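PDB 4EGV: acetyl-CoA acetyltransferase from Mycobacterium smegmatis, which probably acts as an acyltransferase of the thiolase family. Local coordinates for residues Asn134-Ser146 against Gln268-Ser282. Residues are numbered along the deposited sequence; the frame is centred on the assembly and turned at random.
Sequences NDVVLIFGSENTS and QVNQGAALLMMSVES
Ile139 and Met277, a selenomethionine, meet through their methyl ends: CD1 of Ile139 lies 3.6 Å from CE of Met277. The two belong to antiparallel strands, 136-143 and 271-279, whose axes approach to 4.5 Å at 169°. Met277 sends CG anti to its backbone N (chi1 -164°), and a bend at chi3 turns its terminal methyl toward the isoleucine. Val137, Ile139, Leu275 and Met277 share this face, where Phe125 and Ile129 of helix 117-130 pack on Val137 and Ile388 of helix 383-397 on Leu275; flexible and branched apolar chains suit such a helix-covered surface. Farther along it, Ala273, paired with Gly141, is small enough for Met385 and His386 of helix 383-397 to pack against it, and Glu143, paired with Gln271, accepts from Leu379 N through OE2.

On the other face Val136 and Met278 run side by side, CG2 of the valine 3.6 Å from CG of Met278. Leu138 packs its CD1 against Leu276 CB at 4.2 Å. The small Ala274 lets Phe140 sit close, CB to CB 3.9 Å, while the aromatic ring leads away from strand 271-279. Backbone bonds join the strands in reciprocal pairs, such as Val137 N to Met277 O at 3.0 Å and Met277 N to Val137 O at 3.1 Å. Beyond them Ser279 caps helix 280-286, its OG accepting from Ser282 N. In the N-terminal half strands run in the order 3-2-4-5-1, the fifth, 271-279, antiparallel to neighbours 136-143 and 20-29: this is thiolase-fold topology, and the contact its 4-5 pair.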
loop_
_atom_site.group_PDB
_atom_site.type_symbol
_atom_site.label_atom_id
_atom_site.label_comp_id
_atom_site.label_asym_id
_atom_site.label_seq_id
_atom_site.Cartn_x
_atom_site.Cartn_y
_atom_site.Cartn_z
ATOM N N ASN A 134 12.885 -15.438 -18.092
ATOM C CA ASN A 134 13.734 -15.486 -16.942
ATOM C C ASN A 134 13.543 -16.827 -16.262
ATOM O O ASN A 134 12.589 -17.502 -16.559
ATOM C CB ASN A 134 13.401 -14.311 -16.031
ATOM C CG ASN A 134 13.891 -13.006 -16.564
ATOM O OD1 ASN A 134 15.003 -12.664 -16.381
ATOM N ND2 ASN A 134 13.045 -12.283 -17.232
ATOM N N ASP A 135 14.450 -17.214 -15.375
ATOM C CA ASP A 135 14.424 -18.523 -14.723
ATOM C C ASP A 135 14.550 -18.485 -13.204
ATOM O O ASP A 135 13.869 -19.125 -12.504
ATOM C CB ASP A 135 15.531 -19.415 -15.276
ATOM C CG ASP A 135 15.264 -19.911 -16.667
ATOM O OD1 ASP A 135 14.243 -20.512 -16.908
ATOM O OD2 ASP A 135 16.090 -19.711 -17.518
ATOM N N VAL A 136 15.480 -17.742 -12.712
ATOM C CA VAL A 136 15.643 -17.476 -11.282
ATOM C C VAL A 136 15.797 -15.984 -10.983
ATOM O O VAL A 136 16.709 -15.322 -11.468
ATOM C CB VAL A 136 16.819 -18.245 -10.661
ATOM C CG1 VAL A 136 16.827 -18.099 -9.144
ATOM C CG2 VAL A 136 16.775 -19.685 -11.064
ATOM N N VAL A 137 14.892 -15.473 -10.169
ATOM C CA VAL A 137 14.848 -14.070 -9.892
ATOM C C VAL A 137 14.896 -13.835 -8.393
ATOM O O VAL A 137 14.292 -14.544 -7.632
ATOM C CB VAL A 137 13.554 -13.449 -10.490
ATOM C CG1 VAL A 137 13.405 -11.939 -10.137
ATOM C CG2 VAL A 137 13.493 -13.674 -11.994
ATOM N N LEU A 138 15.636 -12.821 -7.986
ATOM C CA LEU A 138 15.658 -12.351 -6.601
ATOM C C LEU A 138 15.145 -10.919 -6.493
ATOM O O LEU A 138 15.620 -10.031 -7.153
ATOM C CB LEU A 138 17.070 -12.457 -5.977
ATOM C CG LEU A 138 17.176 -12.115 -4.482
ATOM C CD1 LEU A 138 16.312 -13.082 -3.649
ATOM C CD2 LEU A 138 18.591 -12.122 -3.978
ATOM N N ILE A 139 14.153 -10.724 -5.640
ATOM C CA ILE A 139 13.588 -9.432 -5.352
ATOM C C ILE A 139 13.949 -9.012 -3.916
ATOM O O ILE A 139 14.017 -9.848 -3.026
ATOM C CB ILE A 139 12.083 -9.539 -5.566
ATOM C CG1 ILE A 139 11.782 -9.646 -7.056
ATOM C CG2 ILE A 139 11.305 -8.356 -4.994
ATOM C CD1 ILE A 139 10.391 -10.210 -7.336
ATOM N N PHE A 140 14.229 -7.743 -3.684
ATOM C CA PHE A 140 14.594 -7.330 -2.342
ATOM C C PHE A 140 14.349 -5.844 -2.160
ATOM O O PHE A 140 14.149 -5.115 -3.127
ATOM C CB PHE A 140 16.048 -7.708 -1.984
ATOM C CG PHE A 140 17.040 -7.361 -3.051
ATOM C CD1 PHE A 140 17.418 -6.045 -3.274
ATOM C CD2 PHE A 140 17.554 -8.353 -3.875
ATOM C CE1 PHE A 140 18.312 -5.711 -4.281
ATOM C CE2 PHE A 140 18.467 -8.019 -4.926
ATOM C CZ PHE A 140 18.836 -6.689 -5.105
ATOM N N GLY A 141 14.324 -5.397 -0.908
ATOM C CA GLY A 141 14.172 -3.989 -0.613
ATOM C C GLY A 141 14.579 -3.765 0.814
ATOM O O GLY A 141 14.724 -4.720 1.517
ATOM N N SER A 142 14.742 -2.521 1.249
ATOM C CA SER A 142 15.205 -2.207 2.613
ATOM C C SER A 142 15.038 -0.744 2.956
ATOM O O SER A 142 14.812 0.088 2.090
ATOM C CB SER A 142 16.675 -2.616 2.854
ATOM O OG SER A 142 17.549 -2.059 1.895
ATOM N N GLU A 143 15.128 -0.423 4.242
ATOM C CA GLU A 143 15.153 0.957 4.676
ATOM C C GLU A 143 15.967 1.139 5.917
ATOM O O GLU A 143 16.137 0.221 6.693
ATOM C CB GLU A 143 13.772 1.537 4.852
ATOM C CG GLU A 143 12.680 0.572 5.215
ATOM C CD GLU A 143 11.277 1.224 5.112
ATOM O OE1 GLU A 143 10.428 0.788 4.240
ATOM O OE2 GLU A 143 11.061 2.191 5.907
ATOM N N ASN A 144 16.446 2.373 6.061
ATOM C CA ASN A 144 17.384 2.875 7.065
ATOM C C ASN A 144 16.740 3.824 8.109
ATOM O O ASN A 144 15.671 4.406 7.863
ATOM C CB ASN A 144 18.420 3.693 6.304
ATOM C CG ASN A 144 19.749 3.098 6.348
ATOM O OD1 ASN A 144 20.072 2.379 7.283
ATOM N ND2 ASN A 144 20.566 3.408 5.358
ATOM N N THR A 145 17.388 4.015 9.266
ATOM C CA THR A 145 17.042 5.178 10.135
ATOM C C THR A 145 17.518 6.485 9.465
ATOM O O THR A 145 16.934 7.537 9.685
ATOM C CB THR A 145 17.589 5.106 11.612
ATOM O OG1 THR A 145 18.981 4.795 11.590
ATOM C CG2 THR A 145 16.846 4.054 12.463
ATOM N N SER A 146 18.541 6.385 8.602
ATOM C CA SER A 146 19.161 7.556 7.906
ATOM C C SER A 146 19.028 7.517 6.366
ATOM O O SER A 146 17.958 7.783 5.810
ATOM C CB SER A 146 20.638 7.695 8.326
ATOM O OG SER A 146 20.719 7.759 9.745
ATOM N N GLN A 268 10.111 4.599 11.944
ATOM C CA GLN A 268 11.521 4.739 11.511
ATOM C C GLN A 268 12.363 3.572 12.072
ATOM O O GLN A 268 12.488 3.453 13.305
ATOM C CB GLN A 268 12.080 6.115 11.931
ATOM C CG GLN A 268 11.093 7.351 11.579
ATOM C CD GLN A 268 10.741 8.307 12.800
ATOM O OE1 GLN A 268 10.792 7.908 13.992
ATOM N NE2 GLN A 268 10.367 9.549 12.476
ATOM N N VAL A 269 12.917 2.749 11.148
ATOM C CA VAL A 269 13.428 1.359 11.362
ATOM C C VAL A 269 14.621 0.949 10.469
ATOM O O VAL A 269 14.872 1.570 9.454
ATOM C CB VAL A 269 12.344 0.303 10.972
ATOM C CG1 VAL A 269 11.157 0.290 11.955
ATOM C CG2 VAL A 269 11.873 0.521 9.547
ATOM N N ASN A 270 15.231 -0.163 10.812
ATOM C CA ASN A 270 16.145 -0.873 9.966
ATOM C C ASN A 270 15.521 -2.226 9.632
ATOM O O ASN A 270 15.420 -3.047 10.468
ATOM C CB ASN A 270 17.492 -1.044 10.672
ATOM C CG ASN A 270 18.310 0.243 10.756
ATOM O OD1 ASN A 270 19.369 0.333 10.199
ATOM N ND2 ASN A 270 17.851 1.185 11.505
ATOM N N GLN A 271 15.142 -2.434 8.374
ATOM C CA GLN A 271 14.558 -3.714 7.973
ATOM C C GLN A 271 14.734 -4.035 6.488
ATOM O O GLN A 271 14.641 -3.152 5.635
ATOM C CB GLN A 271 13.073 -3.760 8.343
ATOM C CG GLN A 271 12.339 -2.446 8.131
ATOM C CD GLN A 271 10.841 -2.578 8.325
ATOM O OE1 GLN A 271 10.064 -2.390 7.389
ATOM N NE2 GLN A 271 10.428 -2.902 9.545
ATOM N N GLY A 272 14.982 -5.309 6.190
ATOM C CA GLY A 272 15.076 -5.776 4.823
ATOM C C GLY A 272 14.159 -6.939 4.583
ATOM O O GLY A 272 13.825 -7.665 5.500
ATOM N N ALA A 273 13.724 -7.093 3.344
ATOM C CA ALA A 273 12.953 -8.243 2.923
ATOM C C ALA A 273 13.409 -8.703 1.522
ATOM O O ALA A 273 13.797 -7.882 0.728
ATOM C CB ALA A 273 11.472 -7.911 2.984
ATOM N N ALA A 274 13.379 -10.006 1.237
ATOM C CA ALA A 274 13.726 -10.557 -0.063
ATOM C C ALA A 274 12.812 -11.704 -0.454
ATOM O O ALA A 274 12.348 -12.445 0.396
ATOM C CB ALA A 274 15.150 -10.994 -0.069
ATOM N N LEU A 275 12.538 -11.832 -1.747
ATOM C CA LEU A 275 11.812 -12.985 -2.274
ATOM C C LEU A 275 12.576 -13.729 -3.362
ATOM O O LEU A 275 13.048 -13.157 -4.304
ATOM C CB LEU A 275 10.421 -12.577 -2.818
ATOM C CG LEU A 275 9.542 -11.632 -1.981
ATOM C CD1 LEU A 275 8.449 -10.985 -2.810
ATOM C CD2 LEU A 275 8.978 -12.334 -0.761
ATOM N N LEU A 276 12.669 -15.027 -3.228
ATOM C CA LEU A 276 13.298 -15.835 -4.222
ATOM C C LEU A 276 12.269 -16.630 -5.002
ATOM O O LEU A 276 11.501 -17.358 -4.445
ATOM C CB LEU A 276 14.309 -16.743 -3.546
ATOM C CG LEU A 276 15.247 -17.659 -4.340
ATOM C CD1 LEU A 276 16.163 -16.938 -5.393
ATOM C CD2 LEU A 276 16.018 -18.476 -3.322
HETATM N N MSE A 277 12.288 -16.481 -6.314
HETATM C CA MSE A 277 11.273 -17.007 -7.196
HETATM C C MSE A 277 11.919 -17.710 -8.362
HETATM O O MSE A 277 12.986 -17.323 -8.816
HETATM C CB MSE A 277 10.475 -15.852 -7.715
HETATM C CG MSE A 277 9.141 -16.219 -8.347
HETATM SE SE MSE A 277 8.163 -14.596 -8.988
HETATM C CE MSE A 277 8.748 -13.365 -7.598
HETATM N N MSE A 278 11.251 -18.732 -8.867
HETATM C CA MSE A 278 11.840 -19.653 -9.838
HETATM C C MSE A 278 10.766 -20.336 -10.669
HETATM O O MSE A 278 9.619 -20.395 -10.278
HETATM C CB MSE A 278 12.559 -20.779 -9.094
HETATM C CG MSE A 278 14.018 -20.685 -8.914
HETATM SE SE MSE A 278 14.653 -22.137 -7.719
HETATM C CE MSE A 278 12.932 -22.911 -7.408
ATOM N N SER A 279 11.178 -20.907 -11.795
ATOM C CA SER A 279 10.387 -21.875 -12.510
ATOM C C SER A 279 10.447 -23.161 -11.734
ATOM O O SER A 279 11.436 -23.479 -11.127
ATOM C CB SER A 279 10.904 -22.064 -13.932
ATOM O OG SER A 279 12.231 -22.504 -13.958
ATOM N N VAL A 280 9.359 -23.894 -11.747
ATOM C CA VAL A 280 9.283 -25.226 -11.169
ATOM C C VAL A 280 10.418 -26.170 -11.670
ATOM O O VAL A 280 10.934 -26.998 -10.926
ATOM C CB VAL A 280 7.810 -25.729 -11.363
ATOM C CG1 VAL A 280 7.666 -27.189 -11.711
ATOM C CG2 VAL A 280 6.951 -25.298 -10.197
ATOM N N GLU A 281 10.822 -25.994 -12.917
ATOM C CA GLU A 281 11.954 -26.670 -13.498
ATOM C C GLU A 281 13.276 -26.315 -12.840
ATOM O O GLU A 281 14.100 -27.175 -12.590
ATOM C CB GLU A 281 12.030 -26.338 -14.968
ATOM C CG GLU A 281 13.139 -27.044 -15.727
ATOM C CD GLU A 281 13.282 -26.542 -17.169
ATOM O OE1 GLU A 281 12.752 -25.451 -17.535
ATOM O OE2 GLU A 281 13.925 -27.253 -17.955
ATOM N N SER A 282 13.498 -25.044 -12.573
ATOM C CA SER A 282 14.668 -24.656 -11.787
ATOM C C SER A 282 14.627 -25.139 -10.335
ATOM O O SER A 282 15.649 -25.467 -9.756
ATOM C CB SER A 282 14.873 -23.154 -11.825
ATOM O OG SER A 282 15.181 -22.716 -13.113
#